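Local coordinates for McyG protein (Microcystis aeruginosa PCC 7806, PDB 4R0M), which probably selects and activates phenylalanine or a related acid as its adenylate and passes it to a carrier protein domain in microcystin assembly, at residues I153-N156 and E157-A161; I58-G61 and L62-K65. All blocks are in the same frame, centred on the assembly; numbering follows the deposited sequence.

Contact 1: residues I153-N156 and E157-A161; sequences ISVN and ELRKA
The guanidinium of Arg-159 has the methyl CG1 of Val-155 over one face, offset toward the rim and 3.5 Å from NH1, while the Asn-156 side chain stands at its edge with the amide plane turned 45° from it. An extended chain from CG to NE carries the group back alongside Val-155, where NH1 forms a salt bridge with Asp-82 and NH2 one with Asp-54. A lysine in its place would probably lose one of these two carboxylate links and the flat surface that lies against Val-155. On another side of the turn, the carboxylate of Glu-157 lies against Ile-153, with OE1 3.4 Å from CG1, and CD1 of Ile-153 also meets CD2 of Leu-158 at 3.9 Å. Ser-154 starts the helix: its OG sits between the backbone N and the carbonyl carbon (chi1 70°), which turns it back over the first turn to accept from Glu-157 N at 3.1 Å, and its carbonyl O takes weak bonds from the N atoms of Glu-157 and Leu-158. One residue on, Arg-159 N donates to Val-155 O at 2.9 Å. This is a serine N-cap at a strand-to-helix junction, where edge strand 152-154 of a four-stranded parallel sheet runs directly into the short helix 155-158.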
ATOM      1  N   ILE A 153      -8.371  -4.052 -24.162  1.00 35.60           N
ATOM      2  CA  ILE A 153      -9.731  -4.589 -24.214  1.00 36.11           C
ATOM      3  C   ILE A 153     -10.467  -4.372 -22.886  1.00 35.62           C
ATOM      4  O   ILE A 153      -9.873  -4.465 -21.811  1.00 35.50           O
ATOM      5  CB  ILE A 153      -9.751  -6.080 -24.654  1.00 36.79           C
ATOM      6  CG1 ILE A 153     -11.182  -6.533 -24.970  1.00 37.62           C
ATOM      7  CG2 ILE A 153      -9.075  -6.981 -23.620  1.00 36.56           C
ATOM      8  CD1 ILE A 153     -11.271  -7.779 -25.823  1.00 38.60           C
ATOM      9  N   SER A 154     -11.757  -4.059 -22.973  1.00 35.58           N
ATOM     10  CA  SER A 154     -12.574  -3.868 -21.779  1.00 35.96           C
ATOM     11  C   SER A 154     -13.055  -5.206 -21.223  1.00 35.98           C
ATOM     12  O   SER A 154     -13.254  -6.167 -21.974  1.00 35.45           O
ATOM     13  CB  SER A 154     -13.766  -2.954 -22.075  1.00 35.66           C
ATOM     14  OG  SER A 154     -14.711  -3.602 -22.906  1.00 36.55           O
ATOM     15  N   VAL A 155     -13.238  -5.255 -19.904  1.00 35.80           N
ATOM     16  CA  VAL A 155     -13.780  -6.433 -19.229  1.00 36.86           C
ATOM     17  C   VAL A 155     -15.192  -6.748 -19.743  1.00 38.28           C
ATOM     18  O   VAL A 155     -15.540  -7.915 -19.935  1.00 38.55           O
ATOM     19  CB  VAL A 155     -13.776  -6.258 -17.692  1.00 36.29           C
ATOM     20  CG1 VAL A 155     -14.435  -7.444 -17.001  1.00 36.01           C
ATOM     21  CG2 VAL A 155     -12.354  -6.080 -17.180  1.00 35.78           C
ATOM     22  N   ASN A 156     -15.981  -5.701 -19.987  1.00 39.49           N
ATOM     23  CA  ASN A 156     -17.342  -5.847 -20.505  1.00 41.16           C
ATOM     24  C   ASN A 156     -17.434  -6.418 -21.921  1.00 41.86           C
ATOM     25  O   ASN A 156     -18.454  -7.008 -22.284  1.00 43.12           O
ATOM     26  CB  ASN A 156     -18.110  -4.524 -20.405  1.00 41.65           C
ATOM     27  CG  ASN A 156     -18.640  -4.261 -19.005  1.00 42.76           C
ATOM     28  OD1 ASN A 156     -18.615  -3.126 -18.525  1.00 43.09           O
ATOM     29  ND2 ASN A 156     -19.125  -5.309 -18.342  1.00 42.53           N
ATOM     30  N   GLU A 157     -16.382  -6.244 -22.716  1.00 42.29           N
ATOM     31  CA  GLU A 157     -16.314  -6.888 -24.025  1.00 42.83           C
ATOM     32  C   GLU A 157     -15.999  -8.378 -23.871  1.00 42.38           C
ATOM     33  O   GLU A 157     -16.507  -9.205 -24.630  1.00 43.27           O
ATOM     34  CB  GLU A 157     -15.286  -6.211 -24.932  1.00 43.83           C
ATOM     35  CG  GLU A 157     -15.494  -6.513 -26.411  1.00 45.94           C
ATOM     36  CD  GLU A 157     -14.275  -6.221 -27.267  1.00 47.70           C
ATOM     37  OE1 GLU A 157     -13.569  -5.224 -27.002  1.00 48.86           O
ATOM     38  OE2 GLU A 157     -14.024  -6.992 -28.220  1.00 48.95           O
ATOM     39  N   LEU A 158     -15.164  -8.709 -22.885  1.00 41.59           N
ATOM     40  CA  LEU A 158     -14.827 -10.101 -22.572  1.00 41.07           C
ATOM     41  C   LEU A 158     -16.016 -10.839 -21.965  1.00 41.13           C
ATOM     42  O   LEU A 158     -16.133 -12.056 -22.107  1.00 40.85           O
ATOM     43  CB  LEU A 158     -13.631 -10.178 -21.616  1.00 40.10           C
ATOM     44  CG  LEU A 158     -12.275  -9.617 -22.056  1.00 39.07           C
ATOM     45  CD1 LEU A 158     -11.374  -9.456 -20.846  1.00 38.30           C
ATOM     46  CD2 LEU A 158     -11.603 -10.490 -23.104  1.00 38.78           C
ATOM     47  N   ARG A 159     -16.887 -10.092 -21.291  1.00 41.57           N
ATOM     48  CA  ARG A 159     -18.120 -10.633 -20.723  1.00 42.74           C
ATOM     49  C   ARG A 159     -19.144 -11.006 -21.801  1.00 45.45           C
ATOM     50  O   ARG A 159     -20.086 -11.755 -21.536  1.00 45.52           O
ATOM     51  CB  ARG A 159     -18.743  -9.636 -19.740  1.00 41.13           C
ATOM     52  CG  ARG A 159     -18.057  -9.569 -18.384  1.00 39.57           C
ATOM     53  CD  ARG A 159     -18.924  -8.844 -17.368  1.00 37.85           C
ATOM     54  NE  ARG A 159     -18.362  -8.911 -16.020  1.00 36.85           N
ATOM     55  CZ  ARG A 159     -17.792  -7.890 -15.383  1.00 35.89           C
ATOM     56  NH1 ARG A 159     -17.702  -6.699 -15.960  1.00 35.40           N
ATOM     57  NH2 ARG A 159     -17.313  -8.059 -14.158  1.00 35.07           N
ATOM     58  N   LYS A 160     -18.917 -10.543 -23.003  1.00 48.69           N
ATOM     59  CA  LYS A 160     -19.781 -10.811 -24.105  1.00 52.28           C
ATOM     60  C   LYS A 160     -19.438 -12.072 -24.826  1.00 55.07           C
ATOM     61  O   LYS A 160     -20.155 -12.486 -25.697  1.00 55.61           O
ATOM     62  CB  LYS A 160     -19.670  -9.693 -25.105  1.00 52.99           C
ATOM     63  CG  LYS A 160     -20.255  -8.393 -24.664  1.00 54.17           C
ATOM     64  CD  LYS A 160     -20.246  -7.459 -25.834  1.00 54.84           C
ATOM     65  CE  LYS A 160     -20.464  -6.030 -25.411  1.00 55.47           C
ATOM     66  NZ  LYS A 160     -21.802  -5.782 -24.827  1.00 57.02           N
ATOM     67  N   ALA A 161     -18.329 -12.678 -24.469  1.00 58.86           N
ATOM     68  CA  ALA A 161     -17.832 -13.798 -25.213  1.00 62.82           C
ATOM     69  C   ALA A 161     -18.798 -14.951 -25.169  1.00 66.71           C
ATOM     70  O   ALA A 161     -19.426 -15.248 -24.140  1.00 66.06           O
ATOM     71  CB  ALA A 161     -16.482 -14.233 -24.708  1.00 61.53           C
TER

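Contact 2: residues I58-G61 and L62-K65; sequences ILNG and LEQK
Ile-58 to Lys-65 form the last turns of helix 48-64, and the contact is the local i to i+4 pairing of that helix as it runs out into a loop in the adenylation part of the protein. Leu-62 N bonds to Ile-58 O at 2.8 Å, and Glu-63 N reaches Leu-59 O at 2.9 Å with an N-H...O angle of 167°. Gln-64 N continues the ladder to Asn-60 O, also at 2.9 Å. The last rung, from Lys-65 N to Gly-61 O, is weak and lengthens to 3.2 Å, and a second weak bond joins Lys-65 N to Leu-62 O.

The side chains follow the same spacing. On the buried face, CG2 of Ile-58 and CD1 of Leu-62 are 4.3 Å apart, a loose apolar touch between neighbours one turn apart; both side chains also pack on helix 80-93 and on Leu-158. Another side carries Asn-60 and Gln-64, whose amide planes stand 81° apart, almost perpendicular. CG of Asn-60 lies opposite the backbone N (chi1 -175°), which leans its amide forward along the helix toward that of Gln-64. The Gln-64 chain is extended beyond CG, and its NE2 donates to the carbonyl of Pro-162. CG of Lys-65 rests 3.3 Å from Gly-61 O before the chain bends at chi2, and its NZ makes a long, weak ion pair with Glu-157.

The chemistry thus works in two ways at one helix end: the apolar side chains of Ile-58 and Leu-62 meet helix 80-93 and Leu-158, while the polar ends of Gln-64 and Lys-65 tie the same end to Pro-162 and Glu-157, the first by a hydrogen bond and the second by a weak charge attraction at longer range.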
ATOM      1  N   ILE A  58     -15.291 -14.214 -18.328  1.00 32.49           N
ATOM      2  CA  ILE A  58     -14.167 -13.347 -18.686  1.00 32.37           C
ATOM      3  C   ILE A  58     -12.979 -14.183 -19.160  1.00 32.99           C
ATOM      4  O   ILE A  58     -12.337 -13.843 -20.159  1.00 32.97           O
ATOM      5  CB  ILE A  58     -13.752 -12.429 -17.511  1.00 31.81           C
ATOM      6  CG1 ILE A  58     -14.888 -11.460 -17.169  1.00 31.11           C
ATOM      7  CG2 ILE A  58     -12.479 -11.654 -17.845  1.00 31.24           C
ATOM      8  CD1 ILE A  58     -14.904 -11.004 -15.727  1.00 30.44           C
ATOM      9  N   LEU A  59     -12.706 -15.274 -18.444  1.00 33.30           N
ATOM     10  CA  LEU A  59     -11.641 -16.207 -18.809  1.00 33.99           C
ATOM     11  C   LEU A  59     -11.811 -16.754 -20.227  1.00 34.89           C
ATOM     12  O   LEU A  59     -10.840 -16.844 -20.980  1.00 35.47           O
ATOM     13  CB  LEU A  59     -11.557 -17.361 -17.802  1.00 33.35           C
ATOM     14  CG  LEU A  59     -10.541 -18.484 -18.055  1.00 33.41           C
ATOM     15  CD1 LEU A  59      -9.129 -17.949 -18.278  1.00 32.92           C
ATOM     16  CD2 LEU A  59     -10.568 -19.478 -16.904  1.00 33.12           C
ATOM     17  N   ASN A  60     -13.043 -17.117 -20.580  1.00 36.06           N
ATOM     18  CA  ASN A  60     -13.356 -17.584 -21.926  1.00 37.46           C
ATOM     19  C   ASN A  60     -13.109 -16.494 -22.968  1.00 37.35           C
ATOM     20  O   ASN A  60     -12.595 -16.769 -24.054  1.00 37.26           O
ATOM     21  CB  ASN A  60     -14.799 -18.089 -22.004  1.00 38.81           C
ATOM     22  CG  ASN A  60     -15.134 -18.690 -23.356  1.00 40.17           C
ATOM     23  OD1 ASN A  60     -14.462 -19.610 -23.828  1.00 41.01           O
ATOM     24  ND2 ASN A  60     -16.178 -18.168 -23.990  1.00 41.26           N
ATOM     25  N   GLY A  61     -13.473 -15.260 -22.621  1.00 37.52           N
ATOM     26  CA  GLY A  61     -13.172 -14.093 -23.445  1.00 37.98           C
ATOM     27  C   GLY A  61     -11.681 -13.923 -23.661  1.00 38.67           C
ATOM     28  O   GLY A  61     -11.242 -13.619 -24.770  1.00 39.23           O
ATOM     29  N   LEU A  62     -10.903 -14.123 -22.597  1.00 38.82           N
ATOM     30  CA  LEU A  62      -9.445 -14.057 -22.679  1.00 40.40           C
ATOM     31  C   LEU A  62      -8.884 -15.126 -23.618  1.00 41.83           C
ATOM     32  O   LEU A  62      -8.071 -14.821 -24.494  1.00 42.02           O
ATOM     33  CB  LEU A  62      -8.809 -14.170 -21.286  1.00 39.43           C
ATOM     34  CG  LEU A  62      -8.941 -12.969 -20.341  1.00 39.40           C
ATOM     35  CD1 LEU A  62      -8.649 -13.376 -18.905  1.00 38.54           C
ATOM     36  CD2 LEU A  62      -8.036 -11.822 -20.769  1.00 39.20           C
ATOM     37  N   GLU A  63      -9.332 -16.368 -23.433  1.00 43.56           N
ATOM     38  CA  GLU A  63      -8.934 -17.492 -24.285  1.00 45.31           C
ATOM     39  C   GLU A  63      -9.251 -17.246 -25.762  1.00 45.55           C
ATOM     40  O   GLU A  63      -8.435 -17.549 -26.634  1.00 45.99           O
ATOM     41  CB  GLU A  63      -9.601 -18.790 -23.818  1.00 46.51           C
ATOM     42  CG  GLU A  63      -8.995 -19.407 -22.565  1.00 47.91           C
ATOM     43  CD  GLU A  63      -9.662 -20.718 -22.174  1.00 49.17           C
ATOM     44  OE1 GLU A  63     -10.897 -20.733 -21.974  1.00 49.30           O
ATOM     45  OE2 GLU A  63      -8.948 -21.736 -22.061  1.00 50.19           O
ATOM     46  N   GLN A  64     -10.430 -16.687 -26.032  1.00 46.32           N
ATOM     47  CA  GLN A  64     -10.864 -16.394 -27.399  1.00 46.88           C
ATOM     48  C   GLN A  64     -10.034 -15.303 -28.076  1.00 45.87           C
ATOM     49  O   GLN A  64      -9.976 -15.239 -29.306  1.00 46.53           O
ATOM     50  CB  GLN A  64     -12.350 -16.027 -27.433  1.00 48.86           C
ATOM     51  CG  GLN A  64     -13.286 -17.227 -27.401  1.00 51.23           C
ATOM     52  CD  GLN A  64     -14.755 -16.840 -27.469  1.00 53.57           C
ATOM     53  OE1 GLN A  64     -15.105 -15.724 -27.865  1.00 55.33           O
ATOM     54  NE2 GLN A  64     -15.626 -17.767 -27.085  1.00 54.75           N
ATOM     55  N   LYS A  65      -9.395 -14.453 -27.274  1.00 44.77           N
ATOM     56  CA  LYS A  65      -8.499 -13.420 -27.795  1.00 43.79           C
ATOM     57  C   LYS A  65      -7.071 -13.940 -27.983  1.00 42.51           C
ATOM     58  O   LYS A  65      -6.188 -13.198 -28.411  1.00 42.78           O
ATOM     59  CB  LYS A  65      -8.509 -12.173 -26.899  1.00 44.40           C
ATOM     60  CG  LYS A  65      -9.851 -11.455 -26.818  1.00 45.46           C
ATOM     61  CD  LYS A  65     -10.194 -10.701 -28.095  1.00 46.45           C
ATOM     62  CE  LYS A  65     -11.692 -10.455 -28.196  1.00 46.81           C
ATOM     63  NZ  LYS A  65     -12.042  -9.503 -29.287  1.00 47.15           N
TER

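Overall arrangement
From the N terminus, the chain first forms contact 2 in the last turns of helix 48-64, and some ninety residues later contact 1, where strand 152-154 passes into helix 155-158. Each is continuous in sequence, so neither closes a long loop; they follow in series without nesting or crossing. In space their centres lie about 8 Å apart. CD2 of Leu-158 packs 3.5 Å from the backbone C of Gly-61, and CB of Ala-161 lies 3.5 Å from CA of Gly-61. CD1 of Ile-153 meets CE of Lys-65. Together they join helix 48-64 to the edge of the four-stranded parallel sheet, with helix 80-93 touching both.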